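Local coordinates for putative type VI secretion protein (Escherichia coli, PDB 6SK0), which forms the trimeric spike at the tip of the type VI secretion system, which probably punctures target membranes and carries a phospholipase effector, at residues G491-P499 with R505-H514. Residues are numbered along the deposited sequence; the frame is centred on the assembly and turned at random.
Sequences GTRNVIRTP and RMEDKRGEEH
Both carboxylate oxygens of Glu507 are engaged, OE1 by Arg493 NE and OE2 by the backbone N-H of Lys509, with Thr492 OG1 close by. Its OE1 takes the side-chain N-H of Arg493 in a salt bridge, NE to OE1 2.8 Å, with an N-H...O angle of 167°. OE1 lies in the guanidinium plane of Arg493, but the donor comes from above the carboxylate plane. Glu507 OE2 is 2.7 Å from Thr492 OG1, a hydroxyl whose proton may instead go to the carbonyl of Gly491. The N-H of Lys509 meets OE2 on its anti side. A bend at chi2 (66°) folds the Glu507 carboxylate round to reach both neighbours. Arg493 then lays its guanidinium flat on that of Arg505, planes 17° apart and centres 3.8 Å from each other. This is an offset stack of two like charges. The nearby Glu507 carboxylate probably eases their repulsion. His514 offers its ring edge to Arg493, and Glu507 CB sits over the centre of one face of the same ring.

Strands 493-497 and 503-507 form an antiparallel beta hairpin at the edge, within this chain, of an antiparallel sheet. Asn494 and Met506 are its hydrogen-bonded pair here: Asn494 N to Met506 O is 2.8 Å, and Met506 N to Asn494 O is 2.7 Å. Arg493, Val495, Arg505 and Glu507 share one face of the sheet, where Val495 CG2 lies alongside Arg505 CG at 3.9 Å. Val533 of strand 532-533 touches Arg493, Arg505 and His514. Asn494 and Met506 point to the other face and pack against Thr498 of the second subunit. Asp508 OD1 makes weak hydrogen bonds to Thr498 OG1 and Ala500 N of that same subunit, linking the hairpin to its neighbour in the trimer.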
loop_
_atom_site.group_PDB
_atom_site.type_symbol
_atom_site.label_atom_id
_atom_site.label_comp_id
_atom_site.label_asym_id
_atom_site.label_seq_id
_atom_site.Cartn_x
_atom_site.Cartn_y
_atom_site.Cartn_z
ATOM N N GLY A 491 4.398 23.965 -46.045
ATOM C CA GLY A 491 5.779 23.585 -45.817
ATOM C C GLY A 491 5.948 22.635 -44.649
ATOM O O GLY A 491 5.711 23.004 -43.501
ATOM N N THR A 492 6.347 21.403 -44.954
ATOM C CA THR A 492 6.621 20.337 -43.992
ATOM C C THR A 492 5.421 19.975 -43.125
ATOM O O THR A 492 5.585 19.299 -42.108
ATOM C CB THR A 492 7.817 20.678 -43.089
ATOM O OG1 THR A 492 7.466 21.740 -42.196
ATOM C CG2 THR A 492 9.020 21.089 -43.923
ATOM N N ARG A 493 4.213 20.379 -43.503
ATOM C CA ARG A 493 3.007 20.019 -42.771
ATOM C C ARG A 493 2.015 19.387 -43.734
ATOM O O ARG A 493 1.468 20.071 -44.606
ATOM C CB ARG A 493 2.388 21.232 -42.080
ATOM C CG ARG A 493 3.016 21.546 -40.743
ATOM C CD ARG A 493 2.032 22.173 -39.779
ATOM N NE ARG A 493 2.622 22.321 -38.454
ATOM C CZ ARG A 493 1.976 22.784 -37.392
ATOM N NH1 ARG A 493 0.709 23.152 -37.494
ATOM N NH2 ARG A 493 2.599 22.882 -36.228
ATOM N N ASN A 494 1.803 18.086 -43.587
ATOM C CA ASN A 494 0.780 17.358 -44.322
ATOM C C ASN A 494 -0.429 17.209 -43.413
ATOM O O ASN A 494 -0.321 16.640 -42.322
ATOM C CB ASN A 494 1.296 15.994 -44.774
ATOM C CG ASN A 494 2.486 16.103 -45.691
ATOM O OD1 ASN A 494 3.607 15.766 -45.312
ATOM N ND2 ASN A 494 2.255 16.579 -46.905
ATOM N N VAL A 495 -1.568 17.732 -43.852
ATOM C CA VAL A 495 -2.763 17.802 -43.025
ATOM C C VAL A 495 -3.917 17.146 -43.764
ATOM O O VAL A 495 -4.246 17.543 -44.888
ATOM C CB VAL A 495 -3.121 19.249 -42.656
ATOM C CG1 VAL A 495 -4.196 19.261 -41.594
ATOM C CG2 VAL A 495 -1.892 19.991 -42.172
ATOM N N ILE A 496 -4.527 16.151 -43.134
ATOM C CA ILE A 496 -5.825 15.628 -43.531
ATOM C C ILE A 496 -6.842 16.249 -42.584
ATOM O O ILE A 496 -7.083 15.733 -41.492
ATOM C CB ILE A 496 -5.863 14.101 -43.477
ATOM C CG1 ILE A 496 -4.812 13.514 -44.414
ATOM C CG2 ILE A 496 -7.249 13.588 -43.815
ATOM C CD1 ILE A 496 -4.846 12.013 -44.482
ATOM N N ARG A 497 -7.431 17.368 -42.987
ATOM C CA ARG A 497 -8.350 18.116 -42.145
ATOM C C ARG A 497 -9.751 18.042 -42.728
ATOM O O ARG A 497 -9.946 18.283 -43.923
ATOM C CB ARG A 497 -7.909 19.573 -42.008
ATOM C CG ARG A 497 -8.470 20.269 -40.791
ATOM C CD ARG A 497 -8.446 21.772 -40.949
ATOM N NE ARG A 497 -9.580 22.258 -41.728
ATOM C CZ ARG A 497 -10.748 22.624 -41.208
ATOM N NH1 ARG A 497 -10.943 22.560 -39.899
ATOM N NH2 ARG A 497 -11.720 23.053 -41.997
ATOM N N THR A 498 -10.705 17.708 -41.896
ATOM C CA THR A 498 -12.102 17.716 -42.282
ATOM C C THR A 498 -12.728 19.055 -41.925
ATOM O O THR A 498 -12.158 19.827 -41.152
ATOM C CB THR A 498 -12.847 16.581 -41.586
ATOM O OG1 THR A 498 -13.094 16.931 -40.218
ATOM C CG2 THR A 498 -12.058 15.297 -41.653
ATOM N N PRO A 499 -13.889 19.380 -42.496
ATOM C CA PRO A 499 -14.544 20.647 -42.131
ATOM C C PRO A 499 -14.871 20.763 -40.654
ATOM O O PRO A 499 -14.914 21.880 -40.126
ATOM C CB PRO A 499 -15.811 20.639 -42.992
ATOM C CG PRO A 499 -15.450 19.813 -44.159
ATOM C CD PRO A 499 -14.549 18.740 -43.646
ATOM N N ARG A 505 -2.533 15.470 -38.713
ATOM C CA ARG A 505 -1.460 16.361 -39.121
ATOM C C ARG A 505 -0.126 15.659 -38.947
ATOM O O ARG A 505 0.138 15.068 -37.897
ATOM C CB ARG A 505 -1.490 17.657 -38.314
ATOM C CG ARG A 505 -0.481 18.681 -38.770
ATOM C CD ARG A 505 -0.660 19.993 -38.037
ATOM N NE ARG A 505 -0.061 19.962 -36.710
ATOM C CZ ARG A 505 -0.550 20.604 -35.658
ATOM N NH1 ARG A 505 0.061 20.525 -34.487
ATOM N NH2 ARG A 505 -1.652 21.327 -35.778
ATOM N N MET A 506 0.704 15.720 -39.981
ATOM C CA MET A 506 2.061 15.199 -39.941
ATOM C C MET A 506 3.016 16.352 -40.193
ATOM O O MET A 506 2.995 16.956 -41.268
ATOM C CB MET A 506 2.255 14.088 -40.969
ATOM C CG MET A 506 1.468 12.838 -40.657
ATOM S SD MET A 506 1.894 11.442 -41.703
ATOM C CE MET A 506 0.906 10.148 -40.966
ATOM N N GLU A 507 3.833 16.667 -39.200
ATOM C CA GLU A 507 4.814 17.733 -39.296
ATOM C C GLU A 507 6.149 17.136 -39.716
ATOM O O GLU A 507 6.689 16.273 -39.023
ATOM C CB GLU A 507 4.938 18.469 -37.967
ATOM C CG GLU A 507 6.135 19.378 -37.870
ATOM C CD GLU A 507 6.051 20.546 -38.826
ATOM O OE1 GLU A 507 5.337 21.522 -38.525
ATOM O OE2 GLU A 507 6.705 20.493 -39.882
ATOM N N ASP A 508 6.680 17.605 -40.837
ATOM C CA ASP A 508 7.883 17.043 -41.430
ATOM C C ASP A 508 9.160 17.768 -41.054
ATOM O O ASP A 508 10.239 17.301 -41.426
ATOM C CB ASP A 508 7.767 17.038 -42.950
ATOM C CG ASP A 508 6.900 15.938 -43.454
ATOM O OD1 ASP A 508 7.383 15.199 -44.331
ATOM O OD2 ASP A 508 5.760 15.795 -42.965
ATOM N N LYS A 509 9.077 18.889 -40.352
ATOM C CA LYS A 509 10.277 19.661 -40.066
ATOM C C LYS A 509 11.287 18.795 -39.331
ATOM O O LYS A 509 10.998 18.268 -38.253
ATOM C CB LYS A 509 9.930 20.901 -39.252
ATOM C CG LYS A 509 11.129 21.758 -38.934
ATOM C CD LYS A 509 10.893 22.616 -37.723
ATOM C CE LYS A 509 11.500 23.982 -37.922
ATOM N NZ LYS A 509 11.329 24.818 -36.714
ATOM N N ARG A 510 12.456 18.622 -39.942
ATOM C CA ARG A 510 13.441 17.673 -39.444
ATOM C C ARG A 510 13.859 18.019 -38.026
ATOM O O ARG A 510 14.075 19.186 -37.692
ATOM C CB ARG A 510 14.657 17.645 -40.364
ATOM C CG ARG A 510 14.334 17.294 -41.797
ATOM C CD ARG A 510 13.428 16.086 -41.883
ATOM N NE ARG A 510 13.416 15.523 -43.228
ATOM C CZ ARG A 510 12.601 15.916 -44.201
ATOM N NH1 ARG A 510 12.679 15.341 -45.390
ATOM N NH2 ARG A 510 11.711 16.873 -43.989
ATOM N N GLY A 511 13.962 16.995 -37.188
ATOM C CA GLY A 511 14.258 17.188 -35.793
ATOM C C GLY A 511 13.098 17.668 -34.957
ATOM O O GLY A 511 13.230 17.729 -33.733
ATOM N N GLU A 512 11.977 18.039 -35.573
ATOM C CA GLU A 512 10.777 18.425 -34.842
ATOM C C GLU A 512 9.540 17.785 -35.447
ATOM O O GLU A 512 8.482 18.412 -35.516
ATOM C CB GLU A 512 10.610 19.941 -34.799
ATOM C CG GLU A 512 11.796 20.668 -34.214
ATOM C CD GLU A 512 11.594 22.160 -34.156
ATOM O OE1 GLU A 512 12.501 22.861 -33.664
ATOM O OE2 GLU A 512 10.531 22.636 -34.598
ATOM N N GLU A 513 9.658 16.543 -35.888
ATOM C CA GLU A 513 8.540 15.857 -36.510
ATOM C C GLU A 513 7.472 15.542 -35.477
ATOM O O GLU A 513 7.768 15.263 -34.315
ATOM C CB GLU A 513 9.017 14.572 -37.180
ATOM C CG GLU A 513 10.236 14.744 -38.063
ATOM C CD GLU A 513 11.545 14.640 -37.297
ATOM O OE1 GLU A 513 11.523 14.704 -36.052
ATOM O OE2 GLU A 513 12.599 14.500 -37.938
ATOM N N HIS A 514 6.217 15.601 -35.900
ATOM C CA HIS A 514 5.149 15.161 -35.027
ATOM C C HIS A 514 3.964 14.713 -35.857
ATOM O O HIS A 514 3.820 15.066 -37.028
ATOM C CB HIS A 514 4.734 16.244 -34.018
ATOM C CG HIS A 514 4.046 17.426 -34.621
ATOM N ND1 HIS A 514 2.807 17.349 -35.217
ATOM C CD2 HIS A 514 4.408 18.727 -34.678
ATOM C CE1 HIS A 514 2.449 18.546 -35.637
ATOM N NE2 HIS A 514 3.400 19.402 -35.318
#